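Local atomic coordinates of GDP-L-fucose synthase (Campylobacter jejuni subsp. jejuni serotype O:2, PDB entry 7M13), a protein that binds NADPH and acts as a GDP-D-glycero-L-gluco-heptose synthase in making capsular polysaccharide sugars, probably by reducing a GDP-bound keto sugar. Residues G18-A23 with D248-V253. Sequence-based numbering, arbitrary orientation.
Sequences GTAGTA and DDLADV. With NAP (NADP nicotinamide-adenine-dinucleotide phosphate), chain E.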
ATOM      1  N   GLY B  18      -6.325  15.170  18.418  1.00 16.51           N
ATOM      2  CA  GLY B  18      -5.326  14.181  18.849  1.00 16.89           C
ATOM      3  C   GLY B  18      -4.080  14.846  19.398  1.00 15.84           C
ATOM      4  O   GLY B  18      -4.000  16.098  19.520  1.00 15.59           O
ATOM      5  N   THR B  19      -3.106  14.058  19.803  1.00 15.66           N
ATOM      6  CA  THR B  19      -1.918  14.593  20.508  1.00 15.45           C
ATOM      7  C   THR B  19      -1.150  15.560  19.587  1.00 15.94           C
ATOM      8  O   THR B  19      -0.849  16.710  19.984  1.00 15.94           O
ATOM      9  CB  THR B  19      -1.063  13.450  21.042  1.00 17.11           C
ATOM     10  OG1 THR B  19      -1.884  12.734  21.969  1.00 18.75           O
ATOM     11  CG2 THR B  19       0.192  13.950  21.712  1.00 18.69           C
ATOM     12  N   ALA B  20      -0.794  15.124  18.385  1.00 14.24           N
ATOM     13  CA  ALA B  20      -0.051  15.956  17.423  1.00 15.21           C
ATOM     14  C   ALA B  20      -0.943  17.115  16.991  1.00 14.02           C
ATOM     15  O   ALA B  20      -0.437  18.223  16.892  1.00 15.29           O
ATOM     16  CB  ALA B  20       0.409  15.124  16.240  1.00 14.07           C
ATOM     17  N   GLY B  21      -2.223  16.871  16.729  1.00 14.90           N
ATOM     18  CA  GLY B  21      -3.091  17.934  16.215  1.00 14.34           C
ATOM     19  C   GLY B  21      -3.230  19.035  17.245  1.00 14.40           C
ATOM     20  O   GLY B  21      -3.155  20.205  16.858  1.00 16.23           O
ATOM     21  N   THR B  22      -3.385  18.668  18.514  1.00 15.63           N
ATOM     22  CA  THR B  22      -3.558  19.696  19.567  1.00 16.79           C
ATOM     23  C   THR B  22      -2.275  20.523  19.635  1.00 14.83           C
ATOM     24  O   THR B  22      -2.351  21.752  19.778  1.00 18.09           O
ATOM     25  CB  THR B  22      -3.900  19.065  20.913  1.00 19.94           C
ATOM     26  OG1 THR B  22      -5.143  18.371  20.805  1.00 21.54           O
ATOM     27  CG2 THR B  22      -3.954  20.129  21.982  1.00 22.03           C
ATOM     28  N   ALA B  23      -1.092  19.890  19.626  1.00 16.01           N
ATOM     29  CA  ALA B  23       0.197  20.581  19.666  1.00 15.76           C
ATOM     30  C   ALA B  23       0.365  21.491  18.443  1.00 16.27           C
ATOM     31  O   ALA B  23       0.900  22.596  18.560  1.00 17.12           O
ATOM     32  CB  ALA B  23       1.337  19.589  19.755  1.00 17.00           C
ATOM     33  N   ASP B 248       5.604  19.183  21.080  1.00 19.25           N
ATOM     34  CA  ASP B 248       6.082  20.534  20.704  1.00 19.26           C
ATOM     35  C   ASP B 248       7.229  20.433  19.695  1.00 18.88           C
ATOM     36  O   ASP B 248       7.325  21.299  18.815  1.00 18.58           O
ATOM     37  CB  ASP B 248       6.504  21.374  21.911  1.00 21.27           C
ATOM     38  CG  ASP B 248       5.354  21.931  22.726  1.00 25.68           C
ATOM     39  OD1 ASP B 248       4.196  21.900  22.243  1.00 25.70           O
ATOM     40  OD2 ASP B 248       5.639  22.384  23.857  1.00 30.17           O
ATOM     41  N   ASP B 249       8.112  19.438  19.848  1.00 17.30           N
ATOM     42  CA  ASP B 249       9.187  19.165  18.875  1.00 15.96           C
ATOM     43  C   ASP B 249       8.559  18.664  17.567  1.00 13.97           C
ATOM     44  O   ASP B 249       9.028  19.109  16.515  1.00 15.71           O
ATOM     45  CB  ASP B 249      10.242  18.214  19.447  1.00 15.75           C
ATOM     46  CG  ASP B 249      11.430  18.907  20.132  1.00 18.87           C
ATOM     47  OD1 ASP B 249      11.734  20.081  19.788  1.00 20.87           O
ATOM     48  OD2 ASP B 249      12.066  18.248  20.972  1.00 19.26           O
ATOM     49  N   LEU B 250       7.539  17.811  17.624  1.00 15.84           N
ATOM     50  CA  LEU B 250       6.827  17.381  16.401  1.00 16.49           C
ATOM     51  C   LEU B 250       6.219  18.613  15.716  1.00 14.71           C
ATOM     52  O   LEU B 250       6.405  18.805  14.505  1.00 14.35           O
ATOM     53  CB  LEU B 250       5.759  16.340  16.734  1.00 16.90           C
ATOM     54  CG  LEU B 250       4.983  15.870  15.515  1.00 19.45           C
ATOM     55  CD1 LEU B 250       4.467  14.459  15.717  1.00 20.92           C
ATOM     56  CD2 LEU B 250       3.848  16.823  15.187  1.00 18.99           C
ATOM     57  N   ALA B 251       5.546  19.484  16.475  1.00 14.76           N
ATOM     58  CA  ALA B 251       4.939  20.682  15.867  1.00 14.79           C
ATOM     59  C   ALA B 251       6.039  21.549  15.260  1.00 14.43           C
ATOM     60  O   ALA B 251       5.917  22.025  14.124  1.00 14.63           O
ATOM     61  CB  ALA B 251       4.133  21.421  16.893  1.00 14.73           C
ATOM     62  N   ASP B 252       7.150  21.739  15.978  1.00 14.68           N
ATOM     63  CA  ASP B 252       8.268  22.588  15.479  0.50 15.33           C
ATOM     64  C   ASP B 252       8.796  22.046  14.149  1.00 14.57           C
ATOM     65  O   ASP B 252       9.001  22.845  13.227  1.00 14.04           O
ATOM     66  CB  ASP B 252       9.469  22.664  16.425  0.50 16.14           C
ATOM     67  CG  ASP B 252       9.292  23.618  17.588  0.50 19.55           C
ATOM     68  OD1 ASP B 252       8.278  24.349  17.577  0.50 18.33           O
ATOM     69  OD2 ASP B 252      10.182  23.629  18.482  0.50 20.32           O
ATOM     70  N   VAL B 253       9.063  20.742  14.057  1.00 14.12           N
ATOM     71  CA  VAL B 253       9.674  20.202  12.811  1.00 14.38           C
ATOM     72  C   VAL B 253       8.609  20.206  11.705  1.00 13.15           C
ATOM     73  O   VAL B 253       8.951  20.434  10.557  1.00 12.91           O
ATOM     74  CB  VAL B 253      10.372  18.826  12.957  1.00 13.78           C
ATOM     75  CG1 VAL B 253       9.415  17.710  13.336  1.00 14.24           C
ATOM     76  CG2 VAL B 253      11.174  18.490  11.715  1.00 14.43           C
TER
HETATM   77  PA  NAP E 401      -4.205  10.513  17.913  1.00 15.45           P
HETATM   78  O1A NAP E 401      -4.500   9.043  17.956  1.00 16.81           O
HETATM   79  O2A NAP E 401      -3.915  11.198  19.227  1.00 17.63           O
HETATM   80  O5B NAP E 401      -5.372  11.327  17.249  1.00 14.99           O
HETATM   81  C5B NAP E 401      -5.936  10.912  16.005  1.00 16.15           C
HETATM   82  C4B NAP E 401      -7.062  11.852  15.709  1.00 18.05           C
HETATM   83  O4B NAP E 401      -7.577  11.498  14.403  1.00 16.49           O
HETATM   84  C3B NAP E 401      -8.247  11.768  16.693  1.00 21.21           C
HETATM   85  O3B NAP E 401      -8.538  13.066  17.199  1.00 21.36           O
HETATM   86  C2B NAP E 401      -9.365  11.159  15.855  1.00 18.93           C
HETATM   87  O2B NAP E 401     -10.661  11.680  16.157  1.00 20.00           O
HETATM   88  C1B NAP E 401      -8.984  11.607  14.448  1.00 16.26           C
HETATM   89  N9A NAP E 401      -9.566  10.746  13.442  1.00 15.22           N
HETATM   90  C8A NAP E 401      -9.376   9.409  13.266  1.00 14.95           C
HETATM   91  N7A NAP E 401     -10.136   8.880  12.338  1.00 16.20           N
HETATM   92  C5A NAP E 401     -10.888   9.940  11.878  1.00 13.61           C
HETATM   93  C6A NAP E 401     -11.894  10.022  10.898  1.00 15.18           C
HETATM   94  N6A NAP E 401     -12.360   8.973  10.212  1.00 14.97           N
HETATM   95  N1A NAP E 401     -12.447  11.238  10.696  1.00 15.06           N
HETATM   96  C2A NAP E 401     -12.004  12.284  11.406  1.00 14.94           C
HETATM   97  N3A NAP E 401     -11.070  12.318  12.358  1.00 15.71           N
HETATM   98  C4A NAP E 401     -10.554  11.097  12.550  1.00 14.58           C
HETATM   99  O3  NAP E 401      -2.977  10.753  16.919  1.00 15.25           O
HETATM  100  PN  NAP E 401      -1.472  11.094  17.278  1.00 14.26           P
HETATM  101  O1N NAP E 401      -1.014  10.138  18.310  1.00 15.89           O
HETATM  102  O2N NAP E 401      -1.415  12.547  17.537  1.00 15.00           O
HETATM  103  O5D NAP E 401      -0.755  10.755  15.877  1.00 15.18           O
HETATM  104  C5D NAP E 401      -0.568  11.755  14.903  1.00 14.33           C
HETATM  105  C4D NAP E 401       0.162  11.136  13.745  1.00 13.68           C
HETATM  106  O4D NAP E 401       1.479  10.694  14.174  1.00 13.59           O
HETATM  107  C3D NAP E 401      -0.526   9.911  13.127  1.00 14.25           C
HETATM  108  O3D NAP E 401      -0.313   9.869  11.709  1.00 14.51           O
HETATM  109  C2D NAP E 401       0.180   8.787  13.831  1.00 13.19           C
HETATM  110  O2D NAP E 401       0.074   7.535  13.161  1.00 13.07           O
HETATM  111  C1D NAP E 401       1.604   9.304  13.884  1.00 12.60           C
HETATM  112  N1N NAP E 401       2.385   8.605  14.930  1.00 14.35           N
HETATM  113  C2N NAP E 401       2.044   8.678  16.252  1.00 15.29           C
HETATM  114  C3N NAP E 401       2.720   7.960  17.179  1.00 15.71           C
HETATM  115  C7N NAP E 401       2.385   7.990  18.627  1.00 16.79           C
HETATM  116  O7N NAP E 401       3.161   7.440  19.435  1.00 17.03           O
HETATM  117  N7N NAP E 401       1.270   8.615  18.995  1.00 16.27           N
HETATM  118  C4N NAP E 401       3.858   7.154  16.785  1.00 15.89           C
HETATM  119  C5N NAP E 401       4.189   7.157  15.377  1.00 15.57           C
HETATM  120  C6N NAP E 401       3.438   7.786  14.527  1.00 15.73           C
HETATM  121  P2B NAP E 401     -11.473  11.144  17.449  1.00 25.06           P
HETATM  122  O1X NAP E 401     -10.798  11.829  18.604  1.00 29.78           O
HETATM  123  O2X NAP E 401     -11.440   9.681  17.479  1.00 22.08           O
HETATM  124  O3X NAP E 401     -12.908  11.649  17.202  1.00 27.60           O
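In the dinucleotide-binding Rossmann fold of this epimerase/dehydratase family member, A20 and A23 of the helix that follows the glycine-rich turn pack against L250 and A251 of a second helix. The axes of 19-23 and 248-253 approach to 8.9 Å at 65°; across them A20 CB lies 4.0 Å from L250 CD2, and A23 CB is 4.4 Å from A251 CB. With its CG anti to the backbone N (chi1 179°), L250 extends toward the first helix and brings both methyls up to A20. No hydrogen bond joins the segments. Instead, A251 CB rests 3.8 Å from A23 O, a carbonyl that accepts from N27 ND2; the same amide reaches D248 OD1, so N27 bridges the two helices.

On its other side A20 serves the cofactor. Its N donates to O2N of NADP at 2.8 Å, nearly straight at 176°, while T19 N reaches O2A on the other phosphate at 3.0 Å, so the helix's first amides grip both phosphates of the pyrophosphate. G18, at the N-cap, lets the cofactor come close: its CA is 3.3 Å from O5B of NADP. The G18 carbonyl takes T22 N and T22 OG1 from opposite faces, the hydroxyl at 2.9 Å, which secures the first helical turn.

L170 of strand 162-171 touches T19, A20 and L250, and L167 of that strand also meets L250. Strand 162-171, in the parallel part of the central sheet, thus packs against both helices 19-30 and 247-260, while L24 and N27, further along helix 19-30, continue the packing against A251.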